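Local coordinates for ESX secretion system protein EccC (Thermomonospora curvata, PDB 4NH0) that serves as an ATPase of the type VII (ESX) secretion system, which exports proteins such as EsxA and EsxB, and might be its translocase subunit, at residues S333-K345 / P415-L429. Sequence-based numbering, arbitrary orientation.
Sequences SPEVLNFVLVDFK and PMPTLFIVLDEFSEL
F344 lays one face of its ring on L429, whose CA sits 3.8 Å from the ring centroid and almost on its normal, a CH-pi contact. With CG anti to the backbone N (chi1 176°), the ring reaches past the strand end to the helix that holds L429, and F344 CD1 meets L429 CD1 at 3.5 Å. Cut back to alanine, this position would probably deprive L429 of its CH-pi partner and leave a gap between strand end and helix. Strands 337-343 and 418-424 run parallel, only 6° apart, joined by a ladder of backbone bonds that ends at F344 N to D424 O. On one face of the sheet V342 CG1 packs 3.8 Å from L423 CG, and V340 meets L419. The ladder starts beside P417, whose CB lies against the V336-L337 peptide, 3.3 Å from L337 N. On the other face D343 and D424 lie side by side, carboxylates 14° apart with their OD2 atoms 4.0 Å from each other; D424 OD2 is also salt-bridged to K317 of the predicted P-loop. D424 ends the second strand and E425, the probable active-site glutamate, follows it, consistent with the Walker B motif of a P-loop NTPase, here the first FtsK domain.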
loop_
_atom_site.group_PDB
_atom_site.type_symbol
_atom_site.label_atom_id
_atom_site.label_comp_id
_atom_site.label_asym_id
_atom_site.label_seq_id
_atom_site.Cartn_x
_atom_site.Cartn_y
_atom_site.Cartn_z
ATOM N N SER A 333 -12.197 -43.356 -17.075
ATOM C CA SER A 333 -12.181 -42.030 -17.675
ATOM C C SER A 333 -12.035 -40.972 -16.590
ATOM O O SER A 333 -12.392 -41.215 -15.439
ATOM C CB SER A 333 -13.459 -41.793 -18.484
ATOM O OG SER A 333 -14.591 -41.731 -17.636
ATOM N N PRO A 334 -11.507 -39.789 -16.950
ATOM C CA PRO A 334 -11.429 -38.675 -16.000
ATOM C C PRO A 334 -12.813 -38.255 -15.520
ATOM O O PRO A 334 -12.948 -37.572 -14.506
ATOM C CB PRO A 334 -10.774 -37.558 -16.818
ATOM C CG PRO A 334 -10.041 -38.263 -17.902
ATOM C CD PRO A 334 -10.874 -39.458 -18.237
ATOM N N GLU A 335 -13.830 -38.678 -16.261
ATOM C CA GLU A 335 -15.218 -38.398 -15.935
ATOM C C GLU A 335 -15.636 -39.080 -14.636
ATOM O O GLU A 335 -16.516 -38.595 -13.927
ATOM C CB GLU A 335 -16.119 -38.850 -17.087
ATOM C CG GLU A 335 -17.512 -38.254 -17.088
ATOM C CD GLU A 335 -18.244 -38.507 -18.392
ATOM O OE1 GLU A 335 -19.305 -39.167 -18.364
ATOM O OE2 GLU A 335 -17.756 -38.051 -19.446
ATOM N N VAL A 336 -14.997 -40.204 -14.324
ATOM C CA VAL A 336 -15.371 -40.991 -13.153
ATOM C C VAL A 336 -14.237 -41.152 -12.144
ATOM O O VAL A 336 -14.426 -41.758 -11.090
ATOM C CB VAL A 336 -15.855 -42.395 -13.559
ATOM C CG1 VAL A 336 -17.106 -42.300 -14.413
ATOM C CG2 VAL A 336 -14.755 -43.143 -14.293
ATOM N N LEU A 337 -13.067 -40.605 -12.455
ATOM C CA LEU A 337 -11.921 -40.739 -11.561
ATOM C C LEU A 337 -10.923 -39.591 -11.688
ATOM O O LEU A 337 -10.431 -39.301 -12.777
ATOM C CB LEU A 337 -11.209 -42.068 -11.818
ATOM C CG LEU A 337 -9.990 -42.359 -10.944
ATOM C CD1 LEU A 337 -10.375 -42.342 -9.476
ATOM C CD2 LEU A 337 -9.373 -43.693 -11.321
ATOM N N ASN A 338 -10.627 -38.947 -10.563
ATOM C CA ASN A 338 -9.617 -37.895 -10.518
ATOM C C ASN A 338 -8.565 -38.171 -9.450
ATOM O O ASN A 338 -8.859 -38.779 -8.421
ATOM C CB ASN A 338 -10.268 -36.533 -10.269
ATOM C CG ASN A 338 -10.974 -35.991 -11.497
ATOM O OD1 ASN A 338 -10.790 -36.494 -12.604
ATOM N ND2 ASN A 338 -11.780 -34.955 -11.306
ATOM N N PHE A 339 -7.339 -37.719 -9.696
ATOM C CA PHE A 339 -6.234 -37.972 -8.777
ATOM C C PHE A 339 -5.726 -36.710 -8.091
ATOM O O PHE A 339 -5.759 -35.621 -8.660
ATOM C CB PHE A 339 -5.065 -38.635 -9.510
ATOM C CG PHE A 339 -5.369 -40.010 -10.027
ATOM C CD1 PHE A 339 -5.418 -41.091 -9.166
ATOM C CD2 PHE A 339 -5.582 -40.223 -11.376
ATOM C CE1 PHE A 339 -5.690 -42.358 -9.641
ATOM C CE2 PHE A 339 -5.855 -41.487 -11.856
ATOM C CZ PHE A 339 -5.909 -42.556 -10.988
ATOM N N VAL A 340 -5.260 -36.875 -6.859
ATOM C CA VAL A 340 -4.487 -35.847 -6.176
ATOM C C VAL A 340 -3.184 -36.480 -5.709
ATOM O O VAL A 340 -3.146 -37.173 -4.695
ATOM C CB VAL A 340 -5.238 -35.242 -4.979
ATOM C CG1 VAL A 340 -4.356 -34.236 -4.257
ATOM C CG2 VAL A 340 -6.522 -34.580 -5.442
ATOM N N LEU A 341 -2.121 -36.251 -6.471
ATOM C CA LEU A 341 -0.844 -36.898 -6.212
ATOM C C LEU A 341 0.053 -36.019 -5.350
ATOM O O LEU A 341 0.458 -34.934 -5.762
ATOM C CB LEU A 341 -0.158 -37.240 -7.533
ATOM C CG LEU A 341 -1.069 -37.995 -8.504
ATOM C CD1 LEU A 341 -0.377 -38.246 -9.831
ATOM C CD2 LEU A 341 -1.541 -39.300 -7.884
ATOM N N VAL A 342 0.357 -36.498 -4.148
ATOM C CA VAL A 342 1.108 -35.711 -3.179
ATOM C C VAL A 342 2.366 -36.427 -2.697
ATOM O O VAL A 342 2.315 -37.589 -2.297
ATOM C CB VAL A 342 0.238 -35.364 -1.955
ATOM C CG1 VAL A 342 1.023 -34.528 -0.961
ATOM C CG2 VAL A 342 -1.024 -34.638 -2.389
ATOM N N ASP A 343 3.493 -35.725 -2.743
ATOM C CA ASP A 343 4.740 -36.229 -2.181
ATOM C C ASP A 343 5.323 -35.186 -1.235
ATOM O O ASP A 343 5.577 -34.052 -1.636
ATOM C CB ASP A 343 5.740 -36.572 -3.287
ATOM C CG ASP A 343 6.857 -37.480 -2.804
ATOM O OD1 ASP A 343 7.084 -37.555 -1.579
ATOM O OD2 ASP A 343 7.511 -38.121 -3.653
ATOM N N PHE A 344 5.527 -35.572 0.020
ATOM C CA PHE A 344 6.027 -34.647 1.031
ATOM C C PHE A 344 7.448 -34.189 0.724
ATOM O O PHE A 344 7.773 -33.011 0.869
ATOM C CB PHE A 344 5.975 -35.289 2.417
ATOM C CG PHE A 344 6.556 -34.429 3.501
ATOM C CD1 PHE A 344 5.898 -33.290 3.927
ATOM C CD2 PHE A 344 7.760 -34.764 4.097
ATOM C CE1 PHE A 344 6.429 -32.497 4.923
ATOM C CE2 PHE A 344 8.296 -33.974 5.095
ATOM C CZ PHE A 344 7.629 -32.839 5.508
ATOM N N LYS A 345 8.290 -35.126 0.301
ATOM C CA LYS A 345 9.663 -34.803 -0.064
ATOM C C LYS A 345 9.797 -34.703 -1.582
ATOM O O LYS A 345 8.901 -35.111 -2.319
ATOM C CB LYS A 345 10.630 -35.848 0.500
ATOM C CG LYS A 345 10.363 -36.200 1.959
ATOM C CD LYS A 345 11.486 -37.029 2.561
ATOM C CE LYS A 345 12.846 -36.402 2.291
ATOM N NZ LYS A 345 13.933 -37.087 3.043
ATOM N N PRO A 415 -21.272 -35.086 -13.914
ATOM C CA PRO A 415 -20.460 -36.199 -13.419
ATOM C C PRO A 415 -19.642 -35.784 -12.203
ATOM O O PRO A 415 -18.976 -34.750 -12.242
ATOM C CB PRO A 415 -19.548 -36.528 -14.605
ATOM C CG PRO A 415 -20.251 -35.972 -15.799
ATOM C CD PRO A 415 -20.954 -34.745 -15.310
ATOM N N MET A 416 -19.712 -36.565 -11.132
ATOM C CA MET A 416 -18.850 -36.337 -9.982
ATOM C C MET A 416 -17.977 -37.561 -9.756
ATOM O O MET A 416 -18.433 -38.567 -9.216
ATOM C CB MET A 416 -19.663 -36.019 -8.729
ATOM C CG MET A 416 -18.804 -35.604 -7.545
ATOM S SD MET A 416 -19.761 -35.199 -6.076
ATOM C CE MET A 416 -20.658 -36.727 -5.831
ATOM N N PRO A 417 -16.710 -37.473 -10.179
ATOM C CA PRO A 417 -15.748 -38.576 -10.128
ATOM C C PRO A 417 -15.287 -38.880 -8.712
ATOM O O PRO A 417 -15.258 -37.980 -7.876
ATOM C CB PRO A 417 -14.587 -38.052 -10.972
ATOM C CG PRO A 417 -14.641 -36.584 -10.783
ATOM C CD PRO A 417 -16.100 -36.240 -10.707
ATOM N N THR A 418 -14.935 -40.132 -8.444
ATOM C CA THR A 418 -14.332 -40.480 -7.166
ATOM C C THR A 418 -12.938 -39.877 -7.105
ATOM O O THR A 418 -12.260 -39.766 -8.126
ATOM C CB THR A 418 -14.248 -42.001 -6.955
ATOM O OG1 THR A 418 -13.530 -42.597 -8.041
ATOM C CG2 THR A 418 -15.637 -42.608 -6.881
ATOM N N LEU A 419 -12.513 -39.479 -5.913
ATOM C CA LEU A 419 -11.208 -38.854 -5.757
ATOM C C LEU A 419 -10.216 -39.799 -5.095
ATOM O O LEU A 419 -10.451 -40.287 -3.992
ATOM C CB LEU A 419 -11.326 -37.565 -4.945
ATOM C CG LEU A 419 -10.048 -36.732 -4.876
ATOM C CD1 LEU A 419 -9.608 -36.342 -6.274
ATOM C CD2 LEU A 419 -10.252 -35.499 -4.013
ATOM N N PHE A 420 -9.108 -40.056 -5.781
ATOM C CA PHE A 420 -8.049 -40.891 -5.232
ATOM C C PHE A 420 -6.879 -40.022 -4.794
ATOM O O PHE A 420 -6.254 -39.349 -5.611
ATOM C CB PHE A 420 -7.585 -41.926 -6.257
ATOM C CG PHE A 420 -6.757 -43.033 -5.668
ATOM C CD1 PHE A 420 -6.812 -43.312 -4.313
ATOM C CD2 PHE A 420 -5.916 -43.787 -6.468
ATOM C CE1 PHE A 420 -6.049 -44.326 -3.770
ATOM C CE2 PHE A 420 -5.151 -44.801 -5.929
ATOM C CZ PHE A 420 -5.218 -45.070 -4.578
ATOM N N ILE A 421 -6.588 -40.037 -3.499
ATOM C CA ILE A 421 -5.510 -39.224 -2.955
ATOM C C ILE A 421 -4.307 -40.079 -2.579
ATOM O O ILE A 421 -4.399 -40.955 -1.721
ATOM C CB ILE A 421 -5.971 -38.434 -1.723
ATOM C CG1 ILE A 421 -7.211 -37.606 -2.059
ATOM C CG2 ILE A 421 -4.853 -37.539 -1.219
ATOM C CD1 ILE A 421 -7.755 -36.824 -0.888
ATOM N N VAL A 422 -3.180 -39.815 -3.229
ATOM C CA VAL A 422 -1.951 -40.548 -2.965
ATOM C C VAL A 422 -0.928 -39.651 -2.280
ATOM O O VAL A 422 -0.294 -38.815 -2.924
ATOM C CB VAL A 422 -1.347 -41.115 -4.260
ATOM C CG1 VAL A 422 -0.168 -42.015 -3.944
ATOM C CG2 VAL A 422 -2.402 -41.875 -5.042
ATOM N N LEU A 423 -0.771 -39.823 -0.972
ATOM C CA LEU A 423 0.167 -39.014 -0.207
ATOM C C LEU A 423 1.392 -39.837 0.174
ATOM O O LEU A 423 1.312 -40.732 1.015
ATOM C CB LEU A 423 -0.512 -38.448 1.046
ATOM C CG LEU A 423 0.044 -37.158 1.657
ATOM C CD1 LEU A 423 -0.968 -36.557 2.614
ATOM C CD2 LEU A 423 1.367 -37.384 2.372
ATOM N N ASP A 424 2.524 -39.527 -0.448
ATOM C CA ASP A 424 3.770 -40.223 -0.157
ATOM C C ASP A 424 4.488 -39.565 1.017
ATOM O O ASP A 424 4.359 -38.360 1.231
ATOM C CB ASP A 424 4.676 -40.245 -1.390
ATOM C CG ASP A 424 5.713 -41.351 -1.336
ATOM O OD1 ASP A 424 5.978 -41.873 -0.234
ATOM O OD2 ASP A 424 6.266 -41.699 -2.400
ATOM N N GLU A 425 5.235 -40.369 1.770
ATOM C CA GLU A 425 6.017 -39.894 2.911
ATOM C C GLU A 425 5.164 -39.174 3.950
ATOM O O GLU A 425 5.559 -38.132 4.471
ATOM C CB GLU A 425 7.142 -38.969 2.440
ATOM C CG GLU A 425 8.173 -39.652 1.564
ATOM C CD GLU A 425 8.825 -40.831 2.251
ATOM O OE1 GLU A 425 9.280 -41.751 1.542
ATOM O OE2 GLU A 425 8.882 -40.840 3.500
ATOM N N PHE A 426 3.999 -39.736 4.253
ATOM C CA PHE A 426 3.102 -39.135 5.232
ATOM C C PHE A 426 3.667 -39.265 6.641
ATOM O O PHE A 426 3.265 -38.538 7.549
ATOM C CB PHE A 426 1.719 -39.779 5.161
ATOM C CG PHE A 426 1.643 -41.128 5.812
ATOM C CD1 PHE A 426 2.154 -42.248 5.181
ATOM C CD2 PHE A 426 1.051 -41.278 7.055
ATOM C CE1 PHE A 426 2.083 -43.489 5.779
ATOM C CE2 PHE A 426 0.977 -42.516 7.657
ATOM C CZ PHE A 426 1.492 -43.622 7.018
ATOM N N SER A 427 4.596 -40.198 6.818
ATOM C CA SER A 427 5.214 -40.431 8.118
ATOM C C SER A 427 6.056 -39.239 8.554
ATOM O O SER A 427 5.896 -38.729 9.661
ATOM C CB SER A 427 6.073 -41.693 8.085
ATOM O OG SER A 427 6.722 -41.903 9.326
ATOM N N GLU A 428 6.953 -38.796 7.679
ATOM C CA GLU A 428 7.803 -37.653 7.987
ATOM C C GLU A 428 7.068 -36.342 7.733
ATOM O O GLU A 428 7.624 -35.261 7.922
ATOM C CB GLU A 428 9.100 -37.707 7.177
ATOM C CG GLU A 428 10.333 -37.972 8.030
ATOM C CD GLU A 428 11.612 -38.018 7.220
ATOM O OE1 GLU A 428 11.530 -38.038 5.975
ATOM O OE2 GLU A 428 12.702 -38.034 7.830
ATOM N N LEU A 429 5.816 -36.446 7.302
ATOM C CA LEU A 429 4.953 -35.280 7.182
ATOM C C LEU A 429 4.304 -35.010 8.534
ATOM O O LEU A 429 4.254 -33.869 8.994
ATOM C CB LEU A 429 3.891 -35.495 6.098
ATOM C CG LEU A 429 2.971 -34.325 5.729
ATOM C CD1 LEU A 429 2.563 -34.422 4.270
ATOM C CD2 LEU A 429 1.731 -34.282 6.610
#